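Local atomic coordinates of catalase (PDB entry 1M7S), a protein that breaks hydrogen peroxide down into water and oxygen with the aid of heme, protecting cells from the toxic effects of peroxide. Residues D120-N125 and M308-L313. Numbering follows the deposited sequence.
Sequences DLVGNN and MAPANL. With HEM (protoporphyrin IX containing Fe), chain E.
D120 grips the loop 308-313 through OD1, one of its two carboxylate oxygens. The contact lies in the catalase beta barrel, where strand 117-124 passes the heme and meets a type I turn from A309 to N312. The shortest of the three direct hydrogen bonds runs from the backbone N of A309 to D120 OD1, 2.6 Å, reached on the anti side of the carboxylate. A second bond to the same OD1 comes from N312 ND2, at 2.9 Å. This donor stands above the carboxylate plane, yet OD1 lies almost in the amide plane of N312. The two side chains run alongside each other with their flat groups nearly perpendicular, 84° apart. The backbone N of D120 also donates a hydrogen bond to N312 O, 3.2 Å. Water 1 donates to D120 O and to P310 O, adding a bridge to the turn. The turn itself is closed by N312 N to A309 O, 2.8 Å.

V122 wedges between the loop and the heme. Its CG1 is anti to the backbone N (chi1 -171°) and lies 3.6 Å from C3A of the porphyrin. The other branch, CG2, packs against M308 CB and P310 CD. M308 CG lies 3.7 Å from the heme propionate oxygen O1A.

Further out, K111 forms a salt bridge with D120 OD2, so the carboxylate is probably kept ionised. P310 and V122 touch Y332, probably the axial ligand of the heme iron, as in related catalases. Q336 NE2 bonds to M308 O and also to the heme. The strand leads on to N124, probably an active-site residue. On the way, G123 O comes to 3.2 Å from the heme methyl CMA.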
ATOM      1  N   ASP A 120       1.004  22.620 -14.205  1.00  8.87           N
ATOM      2  CA  ASP A 120       1.653  21.600 -15.055  1.00  6.75           C
ATOM      3  C   ASP A 120       1.062  21.624 -16.455  1.00  8.22           C
ATOM      4  O   ASP A 120      -0.172  21.474 -16.673  1.00  7.18           O
ATOM      5  CB  ASP A 120       1.366  20.179 -14.513  1.00  8.10           C
ATOM      6  CG  ASP A 120       1.988  19.876 -13.175  1.00 10.84           C
ATOM      7  OD1 ASP A 120       1.552  18.910 -12.524  1.00  8.84           O
ATOM      8  OD2 ASP A 120       2.890  20.622 -12.716  1.00 11.43           O
ATOM      9  N   LEU A 121       1.918  21.786 -17.432  1.00  6.85           N
ATOM     10  CA  LEU A 121       1.496  21.711 -18.822  1.00  5.24           C
ATOM     11  C   LEU A 121       1.935  20.318 -19.320  1.00  4.74           C
ATOM     12  O   LEU A 121       3.087  20.107 -19.692  1.00  5.91           O
ATOM     13  CB  LEU A 121       2.117  22.837 -19.625  1.00  6.64           C
ATOM     14  CG  LEU A 121       1.744  22.807 -21.107  1.00  9.42           C
ATOM     15  CD1 LEU A 121       0.244  22.756 -21.365  1.00  9.15           C
ATOM     16  CD2 LEU A 121       2.387  24.041 -21.797  1.00 10.80           C
ATOM     17  N   VAL A 122       1.040  19.342 -19.336  1.00  5.17           N
ATOM     18  CA  VAL A 122       1.406  17.942 -19.672  1.00  7.20           C
ATOM     19  C   VAL A 122       1.122  17.670 -21.147  1.00  8.34           C
ATOM     20  O   VAL A 122      -0.055  17.479 -21.500  1.00  6.90           O
ATOM     21  CB  VAL A 122       0.590  17.004 -18.775  1.00  7.95           C
ATOM     22  CG1 VAL A 122       1.093  15.567 -18.918  1.00  7.95           C
ATOM     23  CG2 VAL A 122       0.703  17.457 -17.320  1.00  9.59           C
ATOM     24  N   GLY A 123       2.180  17.805 -21.955  1.00  5.63           N
ATOM     25  CA  GLY A 123       1.943  17.697 -23.405  1.00  7.26           C
ATOM     26  C   GLY A 123       2.673  16.507 -24.035  1.00  7.08           C
ATOM     27  O   GLY A 123       3.228  15.686 -23.385  1.00  7.16           O
ATOM     28  N   ASN A 124       2.750  16.460 -25.343  1.00  9.43           N
ATOM     29  CA  ASN A 124       3.373  15.498 -26.184  1.00 10.62           C
ATOM     30  C   ASN A 124       4.007  16.186 -27.379  1.00  8.73           C
ATOM     31  O   ASN A 124       3.649  17.319 -27.720  1.00  9.85           O
ATOM     32  CB  ASN A 124       2.312  14.503 -26.741  1.00 14.44           C
ATOM     33  CG  ASN A 124       2.061  13.292 -25.883  1.00 18.13           C
ATOM     34  OD1 ASN A 124       2.714  12.980 -24.883  1.00 21.71           O
ATOM     35  ND2 ASN A 124       1.020  12.512 -26.198  1.00 20.30           N
ATOM     36  N   ASN A 125       4.909  15.495 -28.080  1.00  7.91           N
ATOM     37  CA  ASN A 125       5.435  16.095 -29.319  1.00  8.87           C
ATOM     38  C   ASN A 125       4.320  16.079 -30.348  1.00 10.44           C
ATOM     39  O   ASN A 125       4.193  17.063 -31.104  1.00 13.03           O
ATOM     40  CB  ASN A 125       6.722  15.379 -29.768  1.00  8.91           C
ATOM     41  CG  ASN A 125       6.473  13.949 -30.233  1.00 11.07           C
ATOM     42  OD1 ASN A 125       5.624  13.252 -29.670  1.00 10.98           O
ATOM     43  ND2 ASN A 125       7.187  13.471 -31.266  1.00 12.60           N
ATOM     44  N   MET A 308       3.111  14.945 -12.396  1.00  4.71           N
ATOM     45  CA  MET A 308       2.614  15.923 -13.374  1.00  6.21           C
ATOM     46  C   MET A 308       1.110  15.744 -13.526  1.00  7.79           C
ATOM     47  O   MET A 308       0.699  14.590 -13.721  1.00  8.50           O
ATOM     48  CB  MET A 308       3.256  15.646 -14.744  1.00  6.53           C
ATOM     49  CG  MET A 308       4.785  15.715 -14.804  1.00  7.54           C
ATOM     50  SD  MET A 308       5.235  17.487 -14.629  1.00  8.26           S
ATOM     51  CE  MET A 308       7.002  17.353 -14.915  1.00  8.13           C
ATOM     52  N   ALA A 309       0.293  16.789 -13.414  1.00  6.72           N
ATOM     53  CA  ALA A 309      -1.153  16.571 -13.541  1.00  7.76           C
ATOM     54  C   ALA A 309      -1.826  17.804 -14.105  1.00  8.42           C
ATOM     55  O   ALA A 309      -1.646  18.899 -13.557  1.00  9.82           O
ATOM     56  CB  ALA A 309      -1.689  16.308 -12.112  1.00  6.76           C
ATOM     57  N   PRO A 310      -2.690  17.634 -15.072  1.00  9.41           N
ATOM     58  CA  PRO A 310      -3.464  18.726 -15.650  1.00  9.97           C
ATOM     59  C   PRO A 310      -4.296  19.373 -14.563  1.00 10.97           C
ATOM     60  O   PRO A 310      -4.613  20.560 -14.631  1.00 13.79           O
ATOM     61  CB  PRO A 310      -4.252  18.133 -16.834  1.00  9.63           C
ATOM     62  CG  PRO A 310      -3.421  16.911 -17.156  1.00  7.89           C
ATOM     63  CD  PRO A 310      -2.943  16.362 -15.802  1.00  7.01           C
ATOM     64  N   ALA A 311      -4.643  18.696 -13.446  1.00 10.42           N
ATOM     65  CA  ALA A 311      -5.387  19.270 -12.363  1.00 10.23           C
ATOM     66  C   ALA A 311      -4.538  20.328 -11.621  1.00 12.40           C
ATOM     67  O   ALA A 311      -5.166  21.029 -10.828  1.00 10.40           O
ATOM     68  CB  ALA A 311      -5.839  18.233 -11.340  1.00  9.70           C
ATOM     69  N   ASN A 312      -3.229  20.391 -11.766  1.00 10.11           N
ATOM     70  CA  ASN A 312      -2.479  21.397 -11.006  1.00 11.80           C
ATOM     71  C   ASN A 312      -2.592  22.687 -11.857  1.00 10.84           C
ATOM     72  O   ASN A 312      -1.879  22.842 -12.841  1.00 11.33           O
ATOM     73  CB  ASN A 312      -1.029  20.975 -10.828  1.00 12.72           C
ATOM     74  CG  ASN A 312      -0.853  19.857  -9.818  1.00 13.67           C
ATOM     75  OD1 ASN A 312      -1.576  19.802  -8.833  1.00 15.76           O
ATOM     76  ND2 ASN A 312       0.112  18.944 -10.016  1.00 15.08           N
ATOM     77  N   LEU A 313      -3.543  23.512 -11.487  1.00 12.75           N
ATOM     78  CA  LEU A 313      -3.889  24.745 -12.187  1.00 13.41           C
ATOM     79  C   LEU A 313      -3.739  25.955 -11.267  1.00 13.16           C
ATOM     80  O   LEU A 313      -3.743  25.787 -10.050  1.00 14.98           O
ATOM     81  CB  LEU A 313      -5.402  24.704 -12.520  1.00 13.47           C
ATOM     82  CG  LEU A 313      -5.763  23.661 -13.581  1.00 17.62           C
ATOM     83  CD1 LEU A 313      -7.259  23.338 -13.512  1.00 18.28           C
ATOM     84  CD2 LEU A 313      -5.326  24.140 -14.957  1.00 16.28           C
TER
HETATM   85  CHA HEM E 600       0.949  10.229 -18.127  1.00  6.54           C
HETATM   86  CHB HEM E 600       0.458  13.105 -21.989  1.00  8.71           C
HETATM   87  CHC HEM E 600      -4.059  11.499 -22.595  1.00  7.82           C
HETATM   88  CHD HEM E 600      -3.881   9.412 -18.207  1.00  4.96           C
HETATM   89  C1A HEM E 600       1.196  11.134 -19.133  1.00  5.59           C
HETATM   90  C2A HEM E 600       2.496  11.813 -19.348  1.00  6.48           C
HETATM   91  C3A HEM E 600       2.359  12.603 -20.411  1.00  7.07           C
HETATM   92  C4A HEM E 600       1.003  12.438 -20.907  1.00  8.02           C
HETATM   93  CMA HEM E 600       3.383  13.553 -21.048  1.00  5.75           C
HETATM   94  CAA HEM E 600       3.702  11.578 -18.423  1.00  7.84           C
HETATM   95  CBA HEM E 600       3.942  12.711 -17.369  1.00  7.61           C
HETATM   96  CGA HEM E 600       5.294  12.441 -16.655  1.00  6.17           C
HETATM   97  O1A HEM E 600       5.154  12.128 -15.447  1.00  7.71           O
HETATM   98  O2A HEM E 600       6.278  12.633 -17.396  1.00  8.89           O
HETATM   99  C1B HEM E 600      -0.812  12.952 -22.476  1.00 10.69           C
HETATM  100  C2B HEM E 600      -1.399  13.710 -23.573  1.00 12.34           C
HETATM  101  C3B HEM E 600      -2.655  13.250 -23.750  1.00 11.49           C
HETATM  102  C4B HEM E 600      -2.880  12.223 -22.770  1.00 11.68           C
HETATM  103  CMB HEM E 600      -0.644  14.795 -24.353  1.00 13.07           C
HETATM  104  CAB HEM E 600      -3.732  13.637 -24.764  1.00 12.55           C
HETATM  105  CBB HEM E 600      -3.808  14.822 -25.338  1.00 14.70           C
HETATM  106  C1C HEM E 600      -4.418  10.898 -21.416  1.00  7.92           C
HETATM  107  C2C HEM E 600      -5.771  10.573 -21.028  1.00  6.72           C
HETATM  108  C3C HEM E 600      -5.729  10.023 -19.807  1.00  7.04           C
HETATM  109  C4C HEM E 600      -4.334   9.943 -19.427  1.00  7.13           C
HETATM  110  CMC HEM E 600      -7.053  10.884 -21.847  1.00  8.55           C
HETATM  111  CAC HEM E 600      -6.860   9.503 -18.898  1.00  7.65           C
HETATM  112  CBC HEM E 600      -8.055  10.106 -18.774  1.00  8.77           C
HETATM  113  C1D HEM E 600      -2.524   9.400 -17.858  1.00  5.78           C
HETATM  114  C2D HEM E 600      -1.996   8.778 -16.655  1.00  7.57           C
HETATM  115  C3D HEM E 600      -0.680   8.997 -16.625  1.00  7.26           C
HETATM  116  C4D HEM E 600      -0.341   9.762 -17.805  1.00  7.23           C
HETATM  117  CMD HEM E 600      -2.894   8.010 -15.670  1.00  7.55           C
HETATM  118  CAD HEM E 600       0.347   8.552 -15.544  1.00  7.99           C
HETATM  119  CBD HEM E 600       0.582   9.740 -14.543  1.00  4.38           C
HETATM  120  CGD HEM E 600       1.413   9.363 -13.330  1.00  5.61           C
HETATM  121  O1D HEM E 600       2.025  10.328 -12.753  1.00  7.85           O
HETATM  122  O2D HEM E 600       1.478   8.190 -12.888  1.00  6.10           O
HETATM  123  NA  HEM E 600       0.346  11.509 -20.134  1.00  7.82           N
HETATM  124  NB  HEM E 600      -1.743  12.061 -21.983  1.00  8.78           N
HETATM  125  NC  HEM E 600      -3.549  10.476 -20.433  1.00  8.38           N
HETATM  126  ND  HEM E 600      -1.485  10.036 -18.506  1.00  4.94           N
HETATM  127 FE   HEM E 600      -1.632  11.070 -20.225  1.00  7.98          FE
HETATM  128  O   HOH W   1      -2.846  22.175 -16.434  1.00 13.71           O
HETATM  129  O   HOH W   2      -1.161   9.479 -22.119  1.00 25.12           O